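Local coordinates for protein exoribonuclease II, mitochondrial (Candida glabrata, PDB 6F3H) that degrades RNA from its 3' end as the exoribonuclease component of the mitochondrial RNA degradosome, at residues 350-355 with 818-823; 752-757 with 787-792. The protein carries 1 engineered substitution. All coordinates share one frame; numbering follows the deposited sequence.

Contact 1: 350-355 with 818-823; sequences SSNFIL and HPLDGI
L820 reaches between F353 and I354 and gives one methyl to each. Its CD1 comes to CD2 of F353 at 3.6 Å. Its CD2 meets CG1 of I354 at 3.5 Å, and CD1 of the same isoleucine lies 4.0 Å from that methyl. The two partners are turned differently. The side chain of F353 lies nearly perpendicular to that of L820, and CD1 of L820 approaches the ring obliquely. The I354 and L820 side chains, both buried, run antiparallel alongside one another. In I354, CG1 stands beside the backbone N (chi1 -52°). The chain then continues extended (chi2 171°), which leaves CG1 with the closer touch and CD1 with a looser one on the same methyl.

L820 sits in the turn that joins strands 808-818 and 823-827 of the C-terminal sheet, probably the S1-type RNA-binding domain known from RNase II relatives. The turn closes with a G1 beta bulge: G822 and I823 both face H818. H818 N bonds to I823 O at 3.0 Å. H818 O accepts from both I823 N and D821 N.

The other segment lies in the loop between helices 334-343 and 369-378, with I354 in a short 3-10 turn. In it N352 OD1 accepts a weak bond from I354 N (3.3 Å), while ND2 is held by D465. A303 of helix 293-303 touches both F353 and L820. D821 turns its carboxylate to helix 334-343, with OD2 bonded to R334 N and OD1 to S335 OG.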
loop_
_atom_site.group_PDB
_atom_site.type_symbol
_atom_site.label_atom_id
_atom_site.label_comp_id
_atom_site.label_asym_id
_atom_site.label_seq_id
_atom_site.Cartn_x
_atom_site.Cartn_y
_atom_site.Cartn_z
ATOM N N SER A 350 8.939 22.015 11.783
ATOM C CA SER A 350 8.701 21.303 10.537
ATOM C C SER A 350 7.213 21.329 10.243
ATOM O O SER A 350 6.371 21.524 11.127
ATOM C CB SER A 350 9.175 19.845 10.575
ATOM O OG SER A 350 8.117 18.972 10.944
ATOM N N SER A 351 6.885 21.170 8.982
ATOM C CA SER A 351 5.478 21.069 8.682
ATOM C C SER A 351 5.366 20.111 7.519
ATOM O O SER A 351 5.581 20.491 6.368
ATOM C CB SER A 351 4.876 22.421 8.375
ATOM O OG SER A 351 4.882 23.183 9.565
ATOM N N ASN A 352 5.077 18.876 7.833
ATOM C CA ASN A 352 4.692 17.967 6.787
ATOM C C ASN A 352 3.182 18.032 6.742
ATOM O O ASN A 352 2.500 17.605 7.675
ATOM C CB ASN A 352 5.182 16.559 7.039
ATOM C CG ASN A 352 5.010 15.715 5.832
ATOM O OD1 ASN A 352 4.538 16.204 4.807
ATOM N ND2 ASN A 352 5.360 14.446 5.928
ATOM N N PHE A 353 2.671 18.542 5.648
ATOM C CA PHE A 353 1.245 18.733 5.508
ATOM C C PHE A 353 0.541 17.512 4.959
ATOM O O PHE A 353 -0.676 17.404 5.105
ATOM C CB PHE A 353 0.975 19.898 4.570
ATOM C CG PHE A 353 1.411 21.213 5.100
ATOM C CD1 PHE A 353 0.700 21.833 6.106
ATOM C CD2 PHE A 353 2.532 21.831 4.592
ATOM C CE1 PHE A 353 1.093 23.037 6.597
ATOM C CE2 PHE A 353 2.929 23.038 5.077
ATOM C CZ PHE A 353 2.202 23.644 6.084
ATOM N N ILE A 354 1.276 16.623 4.297
ATOM C CA ILE A 354 0.747 15.337 3.875
ATOM C C ILE A 354 0.049 14.669 5.036
ATOM O O ILE A 354 -0.910 13.906 4.859
ATOM C CB ILE A 354 1.909 14.484 3.345
ATOM C CG1 ILE A 354 2.681 15.280 2.293
ATOM C CG2 ILE A 354 1.409 13.176 2.787
ATOM C CD1 ILE A 354 3.958 14.618 1.861
ATOM N N LEU A 355 0.500 14.959 6.245
ATOM C CA LEU A 355 -0.107 14.362 7.414
ATOM C C LEU A 355 -1.546 14.797 7.583
ATOM O O LEU A 355 -2.301 14.145 8.302
ATOM C CB LEU A 355 0.710 14.743 8.641
ATOM C CG LEU A 355 2.180 14.482 8.307
ATOM C CD1 LEU A 355 3.091 14.883 9.442
ATOM C CD2 LEU A 355 2.364 13.010 7.954
ATOM N N HIS A 818 9.518 20.868 -6.240
ATOM C CA HIS A 818 8.308 21.069 -5.447
ATOM C C HIS A 818 8.036 19.861 -4.581
ATOM O O HIS A 818 7.354 18.913 -5.012
ATOM C CB HIS A 818 7.115 21.382 -6.323
ATOM C CG HIS A 818 7.324 22.571 -7.185
ATOM N ND1 HIS A 818 7.677 22.473 -8.512
ATOM C CD2 HIS A 818 7.215 23.892 -6.914
ATOM C CE1 HIS A 818 7.787 23.686 -9.021
ATOM N NE2 HIS A 818 7.503 24.564 -8.075
ATOM N N PRO A 819 8.484 19.912 -3.328
ATOM C CA PRO A 819 8.435 18.726 -2.460
ATOM C C PRO A 819 7.032 18.233 -2.153
ATOM O O PRO A 819 6.755 17.040 -2.317
ATOM C CB PRO A 819 9.168 19.206 -1.204
ATOM C CG PRO A 819 9.949 20.406 -1.654
ATOM C CD PRO A 819 9.108 21.065 -2.665
ATOM N N LEU A 820 6.138 19.107 -1.685
ATOM C CA LEU A 820 4.787 18.663 -1.362
ATOM C C LEU A 820 4.076 18.087 -2.572
ATOM O O LEU A 820 3.082 17.368 -2.416
ATOM C CB LEU A 820 3.974 19.817 -0.810
ATOM C CG LEU A 820 4.004 19.797 0.699
ATOM C CD1 LEU A 820 3.284 20.999 1.223
ATOM C CD2 LEU A 820 3.370 18.521 1.182
ATOM N N ASP A 821 4.579 18.384 -3.771
ATOM C CA ASP A 821 3.971 17.921 -4.997
ATOM C C ASP A 821 4.682 16.715 -5.585
ATOM O O ASP A 821 4.083 15.994 -6.395
ATOM C CB ASP A 821 3.988 19.045 -6.035
ATOM C CG ASP A 821 3.430 20.354 -5.509
ATOM O OD1 ASP A 821 4.179 21.122 -4.874
ATOM O OD2 ASP A 821 2.268 20.666 -5.831
ATOM N N GLY A 822 5.929 16.465 -5.182
ATOM C CA GLY A 822 6.683 15.364 -5.737
ATOM C C GLY A 822 7.290 15.694 -7.077
ATOM O O GLY A 822 7.518 14.792 -7.891
ATOM N N ILE A 823 7.551 16.963 -7.344
ATOM C CA ILE A 823 7.971 17.397 -8.663
ATOM C C ILE A 823 9.450 17.672 -8.603
ATOM O O ILE A 823 9.943 18.305 -7.661
ATOM C CB ILE A 823 7.206 18.634 -9.135
ATOM C CG1 ILE A 823 5.809 18.234 -9.581
ATOM C CG2 ILE A 823 7.946 19.304 -10.276
ATOM C CD1 ILE A 823 4.815 19.350 -9.401
#

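Contact 2: 752-757 with 787-792; sequences YWTLKH and SYARGT
T754 overlaps Y788 and A789 with its two branches. Its hydroxyl OG1 lies 3.4 Å from CB of Y788. Its methyl CG2 lies 3.5 Å from CB of A789. The torsion sets this split: OG1 stands beside the backbone N and CG2 is anti to it (chi1 -55°). The methyl thus faces the small alanine. Between the two branches, CB of T754 comes to 4.0 Å from the backbone O of Y788. The hydroxyl is bonded to S750 O, one turn earlier in the same helix, so its polar need is met inside the helix although it packs against carbon here.

The side chain of Y788 lies nearly perpendicular to that of T754. CB of Y788 faces the helix while the ring runs off from it, and OG1 of T754 lies oblique to that ring. L755 is a looser neighbour, with CD2 4.4 Å from CA of A789. The nearest CA atoms are those of T754 and A789, 6.1 Å apart. The two segments share no hydrogen bond and meet by packing alone. T754, L755 and A789 are all buried.

Helix 725-761 thus packs on the loop that leads into strand 790-794. A789 pairs by backbone with F783 and G791 with C781 of strand 778-782, while R790 points away from the helix and packs on an adenine base of the bound RNA. V581 of strand 580-584 touches T754, and L824 of strand 823-827 touches L755.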
loop_
_atom_site.group_PDB
_atom_site.type_symbol
_atom_site.label_atom_id
_atom_site.label_comp_id
_atom_site.label_asym_id
_atom_site.label_seq_id
_atom_site.Cartn_x
_atom_site.Cartn_y
_atom_site.Cartn_z
ATOM N N TYR A 752 8.769 13.730 -0.054
ATOM C CA TYR A 752 8.753 15.095 0.447
ATOM C C TYR A 752 10.050 15.390 1.149
ATOM O O TYR A 752 10.666 16.427 0.909
ATOM C CB TYR A 752 7.577 15.304 1.395
ATOM C CG TYR A 752 7.636 16.559 2.260
ATOM C CD1 TYR A 752 7.519 17.831 1.702
ATOM C CD2 TYR A 752 7.758 16.475 3.634
ATOM C CE1 TYR A 752 7.542 18.981 2.503
ATOM C CE2 TYR A 752 7.785 17.625 4.436
ATOM C CZ TYR A 752 7.683 18.856 3.878
ATOM O OH TYR A 752 7.725 19.908 4.762
ATOM N N TRP A 753 10.527 14.437 1.958
ATOM C CA TRP A 753 11.735 14.642 2.748
ATOM C C TRP A 753 13.005 14.482 1.916
ATOM O O TRP A 753 13.975 15.218 2.126
ATOM C CB TRP A 753 11.751 13.696 3.941
ATOM C CG TRP A 753 10.714 14.014 4.975
ATOM C CD1 TRP A 753 9.621 13.268 5.270
ATOM C CD2 TRP A 753 10.656 15.167 5.836
ATOM N NE1 TRP A 753 8.899 13.864 6.279
ATOM C CE2 TRP A 753 9.507 15.034 6.635
ATOM C CE3 TRP A 753 11.465 16.286 6.012
ATOM C CZ2 TRP A 753 9.143 15.973 7.587
ATOM C CZ3 TRP A 753 11.100 17.223 6.967
ATOM C CH2 TRP A 753 9.949 17.060 7.738
ATOM N N THR A 754 13.057 13.504 1.015
ATOM C CA THR A 754 14.173 13.457 0.079
ATOM C C THR A 754 14.376 14.812 -0.567
ATOM O O THR A 754 15.481 15.360 -0.549
ATOM C CB THR A 754 13.915 12.430 -1.011
ATOM O OG1 THR A 754 13.629 11.173 -0.411
ATOM C CG2 THR A 754 15.124 12.298 -1.900
ATOM N N LEU A 755 13.290 15.388 -1.106
ATOM C CA LEU A 755 13.386 16.642 -1.847
ATOM C C LEU A 755 13.697 17.818 -0.934
ATOM O O LEU A 755 14.540 18.657 -1.270
ATOM C CB LEU A 755 12.097 16.908 -2.607
ATOM C CG LEU A 755 11.640 15.892 -3.655
ATOM C CD1 LEU A 755 10.513 16.472 -4.491
ATOM C CD2 LEU A 755 12.762 15.439 -4.542
ATOM N N LYS A 756 13.045 17.889 0.234
ATOM C CA LYS A 756 13.291 18.995 1.161
ATOM C C LYS A 756 14.762 19.055 1.546
ATOM O O LYS A 756 15.301 20.134 1.810
ATOM C CB LYS A 756 12.413 18.829 2.409
ATOM C CG LYS A 756 12.268 20.052 3.330
ATOM C CD LYS A 756 10.923 20.061 4.116
ATOM C CE LYS A 756 10.819 21.238 5.137
ATOM N NZ LYS A 756 10.024 20.946 6.401
ATOM N N HIS A 757 15.433 17.912 1.537
ATOM C CA HIS A 757 16.863 17.879 1.785
ATOM C C HIS A 757 17.642 18.379 0.578
ATOM O O HIS A 757 18.558 19.194 0.711
ATOM C CB HIS A 757 17.280 16.458 2.125
ATOM C CG HIS A 757 18.728 16.203 1.896
ATOM N ND1 HIS A 757 19.703 16.712 2.723
ATOM C CD2 HIS A 757 19.369 15.498 0.936
ATOM C CE1 HIS A 757 20.886 16.327 2.282
ATOM N NE2 HIS A 757 20.712 15.587 1.202
ATOM N N SER A 787 16.334 6.788 -3.356
ATOM C CA SER A 787 15.244 6.010 -3.918
ATOM C C SER A 787 14.019 6.868 -4.230
ATOM O O SER A 787 13.328 6.608 -5.223
ATOM C CB SER A 787 14.885 4.880 -2.951
ATOM O OG SER A 787 15.928 3.920 -2.870
ATOM N N TYR A 788 13.748 7.904 -3.429
ATOM C CA TYR A 788 12.517 8.682 -3.538
ATOM C C TYR A 788 12.731 10.032 -4.183
ATOM O O TYR A 788 11.869 10.904 -4.096
ATOM C CB TYR A 788 11.892 8.861 -2.163
ATOM C CG TYR A 788 11.436 7.549 -1.610
ATOM C CD1 TYR A 788 10.790 6.624 -2.419
ATOM C CD2 TYR A 788 11.674 7.222 -0.288
ATOM C CE1 TYR A 788 10.371 5.409 -1.915
ATOM C CE2 TYR A 788 11.261 6.018 0.238
ATOM C CZ TYR A 788 10.610 5.108 -0.576
ATOM O OH TYR A 788 10.206 3.896 -0.050
ATOM N N ALA A 789 13.861 10.219 -4.815
ATOM C CA ALA A 789 14.107 11.379 -5.635
ATOM C C ALA A 789 13.899 10.906 -7.065
ATOM O O ALA A 789 14.835 10.461 -7.728
ATOM C CB ALA A 789 15.504 11.933 -5.406
ATOM N N ARG A 790 12.648 10.927 -7.511
ATOM C CA ARG A 790 12.297 10.652 -8.899
ATOM C C ARG A 790 11.835 11.941 -9.571
ATOM O O ARG A 790 11.029 12.687 -9.004
ATOM C CB ARG A 790 11.207 9.589 -8.997
ATOM C CG ARG A 790 11.723 8.188 -8.976
ATOM C CD ARG A 790 10.698 7.264 -8.358
ATOM N NE ARG A 790 11.159 5.874 -8.285
ATOM C CZ ARG A 790 11.166 5.018 -9.310
ATOM N NH1 ARG A 790 10.720 5.383 -10.514
ATOM N NH2 ARG A 790 11.608 3.780 -9.126
ATOM N N GLY A 791 12.363 12.217 -10.760
ATOM C CA GLY A 791 11.999 13.435 -11.460
ATOM C C GLY A 791 11.769 13.276 -12.950
ATOM O O GLY A 791 11.480 12.177 -13.430
ATOM N N THR A 792 11.842 14.388 -13.682
ATOM C CA THR A 792 11.732 14.425 -15.138
ATOM C C THR A 792 12.839 15.298 -15.722
ATOM O O THR A 792 13.177 16.339 -15.149
ATOM C CB THR A 792 10.369 14.968 -15.555
ATOM O OG1 THR A 792 10.027 16.050 -14.687
ATOM C CG2 THR A 792 9.303 13.907 -15.459
#

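Both contacts are largely buried, and their centres lie 10 Å apart. Each joins the C-terminal sheet to a different partner. Contact 1 sets a turn of that sheet against a loop, and contact 2 sets the entry to one of its strands against helix 725-761. Contact 1 is essentially hydrocarbon, methyls against a ring and an isoleucine. Contact 2 mixes methyls with a hydroxyl satisfied within its helix, and it lies much nearer the bound RNA: about 4 Å at the nearest atom, against about 15 Å. Y752 connects the two. It packs on P819 and N352, and its OH makes a weak hydrogen bond to S351 O.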